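Local coordinates for protein Tetur07g02040 (Tetranychus urticae, PDB 6BDJ) that probably cleaves catechol-type aromatic rings between the two hydroxyl-bearing carbons, as an iron(III)-dependent intradiol ring-cleavage dioxygenase of the two-spotted spider mite, at residues K81-Y86 with I152-N157; G143-I148 with Q163-E168. All coordinates share one frame; numbering follows the deposited sequence.

Overall arrangement
Contacts 1 and 2 lie at the two ends of strand 148-154, which runs between strands 84-88 and 157-166 in one beta sheet. Their centres are about 23 Å apart, on opposite sides of the centre of the chain. Contact 1 joins the end of strand 148-154 to strand 84-88; contact 2 joins the start of strand 148-154 to strand 157-166. Along the chain the segments alternate: 81-86, 143-148, 152-157, 163-168. Contact 1 turns Val85 and Ile152 to the apolar interior, while contact 2 holds the iron ligand His147. The loop entering strand 148-154 is thereby tied to the strand leaving the 154-157 turn.

Contact 1 of 2, residues K81-Y86 with I152-N157; sequences KGAKVY and IHANGN
Lys84 and His153 form an antiparallel hydrogen-bonded pair in the beta sheet of an intradiol dioxygenase fold, where strand 84-88 lies against the end of strand 148-154. Lys84 N donates to His153 O and His153 N to Lys84 O, each at 2.9 Å, and the second bond is the straighter, with 162° at the hydrogen. The side chains of this pair leave from the same face of the sheet.

The imidazole of His153 receives the edge of a tyrosine ring. His153 CB stands 4.3 Å from Lys84 CB. With CG beside the backbone N and anti to the carbonyl carbon (chi1 -61°), the imidazole is brought to Tyr86. Tyr86 CE1 lies over the centre of the imidazole, 3.7 Å from His153 ND1, and is 3.9 Å from His153 CG and 4.0 Å from His153 CD2. The pair is edge-to-face, with the planes inclined at 50°. At the far end of the ring, His153 CE1 meets Tyr86 OH at 3.6 Å, while His153 NE2 is hydrogen-bonded to Arg151 NE. With an alanine here, the edge of Tyr86 is likely to lose the ring it packs against, and Arg151 NE this partner.

Tyr86 also meets the ring of Phe46 edge-to-face, and the ammonium group of Lys84 is held in a salt bridge by Asp50. On the other face of the same two strands, Val85 and Ile152 form a non-hydrogen-bonded pair whose side chains reach Leu71 of strand 64-73, in the hydrophobic interior. Beyond the pairing, Ala154 to Asn157 make the type I' turn of a beta hairpin leading into strand 157-166. On the Val85 side, Ala83 CB rests 3.9 Å from Ile152 CG2, the branch anti to the isoleucine backbone N.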
# COMPACT_ATOMS: atom_id res chain seq x y z
N LYS A 81 6.91 -6.08 17.06
CA LYS A 81 8.21 -5.49 16.87
C LYS A 81 9.00 -6.35 15.87
O LYS A 81 8.81 -7.60 15.80
CB LYS A 81 8.90 -5.42 18.25
N GLY A 82 9.84 -5.68 15.06
CA GLY A 82 10.70 -6.40 14.10
C GLY A 82 10.08 -6.87 12.79
O GLY A 82 10.78 -7.51 11.99
N ALA A 83 8.80 -6.58 12.55
CA ALA A 83 8.14 -7.01 11.31
C ALA A 83 8.57 -6.10 10.14
O ALA A 83 8.60 -4.87 10.29
CB ALA A 83 6.62 -6.95 11.47
N LYS A 84 8.92 -6.71 9.01
CA LYS A 84 9.24 -5.96 7.80
C LYS A 84 7.95 -5.61 7.09
O LYS A 84 7.18 -6.50 6.74
CB LYS A 84 10.14 -6.77 6.86
CG LYS A 84 11.63 -6.58 7.14
CD LYS A 84 12.47 -7.73 6.59
CE LYS A 84 12.48 -7.75 5.07
NZ LYS A 84 13.63 -8.54 4.56
N VAL A 85 7.71 -4.31 6.89
CA VAL A 85 6.54 -3.86 6.11
C VAL A 85 7.02 -3.33 4.78
O VAL A 85 7.82 -2.40 4.74
CB VAL A 85 5.82 -2.72 6.81
CG1 VAL A 85 4.60 -2.29 6.00
CG2 VAL A 85 5.44 -3.13 8.22
N TYR A 86 6.51 -3.92 3.70
CA TYR A 86 6.70 -3.41 2.38
C TYR A 86 5.48 -2.66 1.89
O TYR A 86 4.37 -3.13 2.05
CB TYR A 86 6.89 -4.56 1.40
CG TYR A 86 8.06 -5.48 1.64
CD1 TYR A 86 8.02 -6.42 2.67
CD2 TYR A 86 9.19 -5.45 0.82
CE1 TYR A 86 9.06 -7.30 2.88
CE2 TYR A 86 10.26 -6.33 1.03
CZ TYR A 86 10.17 -7.26 2.07
OH TYR A 86 11.16 -8.18 2.31
N ILE A 152 3.59 -7.84 4.70
CA ILE A 152 4.29 -7.90 5.99
C ILE A 152 4.94 -9.24 6.22
O ILE A 152 4.27 -10.28 6.16
CB ILE A 152 3.36 -7.60 7.17
CG1 ILE A 152 2.67 -6.26 6.92
CG2 ILE A 152 4.14 -7.56 8.48
CD1 ILE A 152 1.49 -5.98 7.81
N HIS A 153 6.23 -9.22 6.53
CA HIS A 153 6.95 -10.42 6.90
C HIS A 153 7.23 -10.34 8.38
O HIS A 153 7.68 -9.30 8.87
CB HIS A 153 8.27 -10.56 6.16
CG HIS A 153 8.13 -10.66 4.68
ND1 HIS A 153 9.21 -10.86 3.85
CD2 HIS A 153 7.04 -10.61 3.87
CE1 HIS A 153 8.80 -10.93 2.60
NE2 HIS A 153 7.49 -10.77 2.58
N ALA A 154 6.94 -11.43 9.09
CA ALA A 154 7.32 -11.60 10.49
C ALA A 154 7.78 -13.02 10.65
O ALA A 154 7.17 -13.92 10.06
CB ALA A 154 6.17 -11.32 11.44
N ASN A 155 8.87 -13.22 11.38
CA ASN A 155 9.42 -14.58 11.66
C ASN A 155 9.78 -15.34 10.37
O ASN A 155 9.62 -16.56 10.29
CB ASN A 155 8.45 -15.47 12.51
CG ASN A 155 7.71 -14.70 13.59
OD1 ASN A 155 6.51 -14.89 13.76
ND2 ASN A 155 8.42 -13.84 14.31
N GLY A 156 10.22 -14.62 9.33
CA GLY A 156 10.43 -15.19 8.01
C GLY A 156 9.21 -15.82 7.32
O GLY A 156 9.37 -16.68 6.46
N ASN A 157 8.01 -15.44 7.76
CA ASN A 157 6.77 -15.84 7.11
C ASN A 157 6.15 -14.59 6.49
O ASN A 157 6.24 -13.49 7.06
CB ASN A 157 5.74 -16.46 8.06
CG ASN A 157 5.98 -17.92 8.34
OD1 ASN A 157 7.00 -18.51 7.96
ND2 ASN A 157 5.03 -18.53 9.03

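Contact 2 of 2, residues G143-I148 with Q163-E168; sequences GRTPHI and QIFFDE. With FE (Fe (III) ion), chain C.
His147 turns one face of its imidazole to Gln163 and Arg144 while its NE2 binds iron(III) at 2.5 Å. A water molecule, Tyr96 and His149 are the other ligands in this model; Tyr141, also a known iron ligand of this protein, is not among them. The other ring nitrogen, His147 ND1, donates to Thr145 O at 2.7 Å, almost straight and in the plane of the ring, which limits rotation of the imidazole. With CG between the backbone N and the carbonyl carbon (chi1 58°), the ring lies against Gln163 OE1 and NE2 reaches the iron.

Over that face, toward the rim, lie Gln163 OE1 and Arg144 NH1, which are hydrogen-bonded to each other at 2.8 Å. This bond is nearly linear (176°), lies in the guanidinium plane and uses a lone pair of the amide oxygen. The guanidinium and amide, only 27° from coplanar, lie beside the imidazole. Each has a second partner: Asp193 holds Arg144 NE in a salt bridge, and Gln163 NE2 is hydrogen-bonded to Gly41 O.

Two histidines and two tyrosines are the usual iron ligands of the intradiol dioxygenases, and Tyr96, His147 and His149 of that set hold the metal here. The loop carrying His147 runs straight into strand 148-154. Ile148 and Ile164 form an antiparallel hydrogen-bonded pair: Ile164 N donates to Ile148 O at 2.7 Å and Ile148 N to Ile164 O at 3.1 Å. These two bonds join the chain next to His147 to the sheet, accompanied by a C-H...O contact from His147 CA to the same Ile164 O.

Farther from the metal, Thr145 CG2 meets Phe165 CE1 at 4.0 Å. Ile148 CD1 reaches CZ at the edge of the Phe166 ring, which also meets Phe137.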
# COMPACT_ATOMS: atom_id res chain seq x y z
N GLY A 143 -9.70 0.34 -14.33
CA GLY A 143 -10.26 -0.91 -13.79
C GLY A 143 -9.83 -1.17 -12.35
O GLY A 143 -9.97 -2.29 -11.86
N ARG A 144 -9.29 -0.14 -11.69
CA ARG A 144 -8.92 -0.20 -10.29
C ARG A 144 -9.12 1.15 -9.62
O ARG A 144 -8.90 2.21 -10.20
CB ARG A 144 -7.44 -0.61 -10.11
CG ARG A 144 -7.12 -2.06 -10.43
CD ARG A 144 -7.89 -3.07 -9.56
NE ARG A 144 -8.08 -2.66 -8.17
CZ ARG A 144 -7.29 -2.99 -7.14
NH1 ARG A 144 -7.59 -2.56 -5.93
NH2 ARG A 144 -6.20 -3.74 -7.33
N THR A 145 -9.51 1.08 -8.36
CA THR A 145 -9.65 2.26 -7.53
C THR A 145 -8.26 2.57 -6.92
O THR A 145 -7.41 1.66 -6.83
CB THR A 145 -10.74 2.01 -6.47
OG1 THR A 145 -10.89 3.16 -5.62
CG2 THR A 145 -10.46 0.72 -5.65
N PRO A 146 -8.02 3.83 -6.51
CA PRO A 146 -6.67 4.15 -6.02
C PRO A 146 -6.36 3.39 -4.74
O PRO A 146 -7.21 3.23 -3.88
CB PRO A 146 -6.73 5.66 -5.74
CG PRO A 146 -7.87 6.16 -6.55
CD PRO A 146 -8.85 5.03 -6.63
N HIS A 147 -5.13 2.92 -4.62
CA HIS A 147 -4.71 2.18 -3.45
C HIS A 147 -3.22 2.09 -3.34
O HIS A 147 -2.50 2.35 -4.32
CB HIS A 147 -5.21 0.75 -3.57
CG HIS A 147 -4.72 0.07 -4.80
ND1 HIS A 147 -5.32 0.23 -6.02
CD2 HIS A 147 -3.68 -0.77 -5.00
CE1 HIS A 147 -4.70 -0.51 -6.92
NE2 HIS A 147 -3.66 -1.08 -6.34
N ILE A 148 -2.78 1.68 -2.16
CA ILE A 148 -1.39 1.35 -1.89
C ILE A 148 -1.36 -0.08 -1.40
O ILE A 148 -2.11 -0.44 -0.48
CB ILE A 148 -0.80 2.25 -0.80
CG1 ILE A 148 -0.76 3.72 -1.28
CG2 ILE A 148 0.62 1.80 -0.42
CD1 ILE A 148 -0.41 4.75 -0.21
N GLN A 163 -4.18 -4.18 0.98
CA GLN A 163 -4.29 -2.96 0.22
C GLN A 163 -4.90 -1.90 1.09
O GLN A 163 -5.82 -2.16 1.85
CB GLN A 163 -5.12 -3.19 -1.03
CG GLN A 163 -4.39 -4.03 -2.06
CD GLN A 163 -5.13 -4.19 -3.38
OE1 GLN A 163 -5.97 -3.36 -3.75
NE2 GLN A 163 -4.82 -5.27 -4.09
N ILE A 164 -4.37 -0.69 0.95
CA ILE A 164 -4.82 0.49 1.66
C ILE A 164 -5.70 1.29 0.71
O ILE A 164 -5.31 1.59 -0.42
CB ILE A 164 -3.61 1.34 2.09
CG1 ILE A 164 -2.64 0.50 2.92
CG2 ILE A 164 -4.07 2.56 2.86
CD1 ILE A 164 -1.30 1.13 3.18
N PHE A 165 -6.90 1.64 1.17
CA PHE A 165 -7.84 2.43 0.40
C PHE A 165 -8.02 3.81 1.02
O PHE A 165 -7.60 4.05 2.15
CB PHE A 165 -9.17 1.67 0.30
CG PHE A 165 -9.03 0.35 -0.40
CD1 PHE A 165 -8.92 0.30 -1.78
CD2 PHE A 165 -8.95 -0.85 0.31
CE1 PHE A 165 -8.76 -0.91 -2.45
CE2 PHE A 165 -8.80 -2.07 -0.35
CZ PHE A 165 -8.72 -2.10 -1.73
N PHE A 166 -8.64 4.70 0.27
CA PHE A 166 -8.87 6.09 0.69
C PHE A 166 -10.36 6.39 0.76
O PHE A 166 -11.17 5.82 0.00
CB PHE A 166 -8.16 7.03 -0.27
CG PHE A 166 -6.68 6.81 -0.28
CD1 PHE A 166 -5.88 7.46 0.63
CD2 PHE A 166 -6.11 5.86 -1.11
CE1 PHE A 166 -4.50 7.25 0.67
CE2 PHE A 166 -4.74 5.62 -1.09
CZ PHE A 166 -3.93 6.32 -0.19
N ASP A 167 -10.72 7.28 1.69
CA ASP A 167 -12.13 7.67 1.83
C ASP A 167 -12.51 8.46 0.59
O ASP A 167 -11.66 9.16 0.02
CB ASP A 167 -12.40 8.44 3.14
CG ASP A 167 -11.78 9.82 3.15
OD1 ASP A 167 -10.54 9.91 3.30
OD2 ASP A 167 -12.53 10.82 3.00
N GLU A 168 -13.75 8.28 0.14
CA GLU A 168 -14.19 8.75 -1.18
C GLU A 168 -14.07 10.26 -1.30
O GLU A 168 -13.68 10.77 -2.35
CB GLU A 168 -15.63 8.32 -1.43
FE FE C . -1.95 -2.19 -7.74
O HOH W 1 -1.32 -4.05 -8.65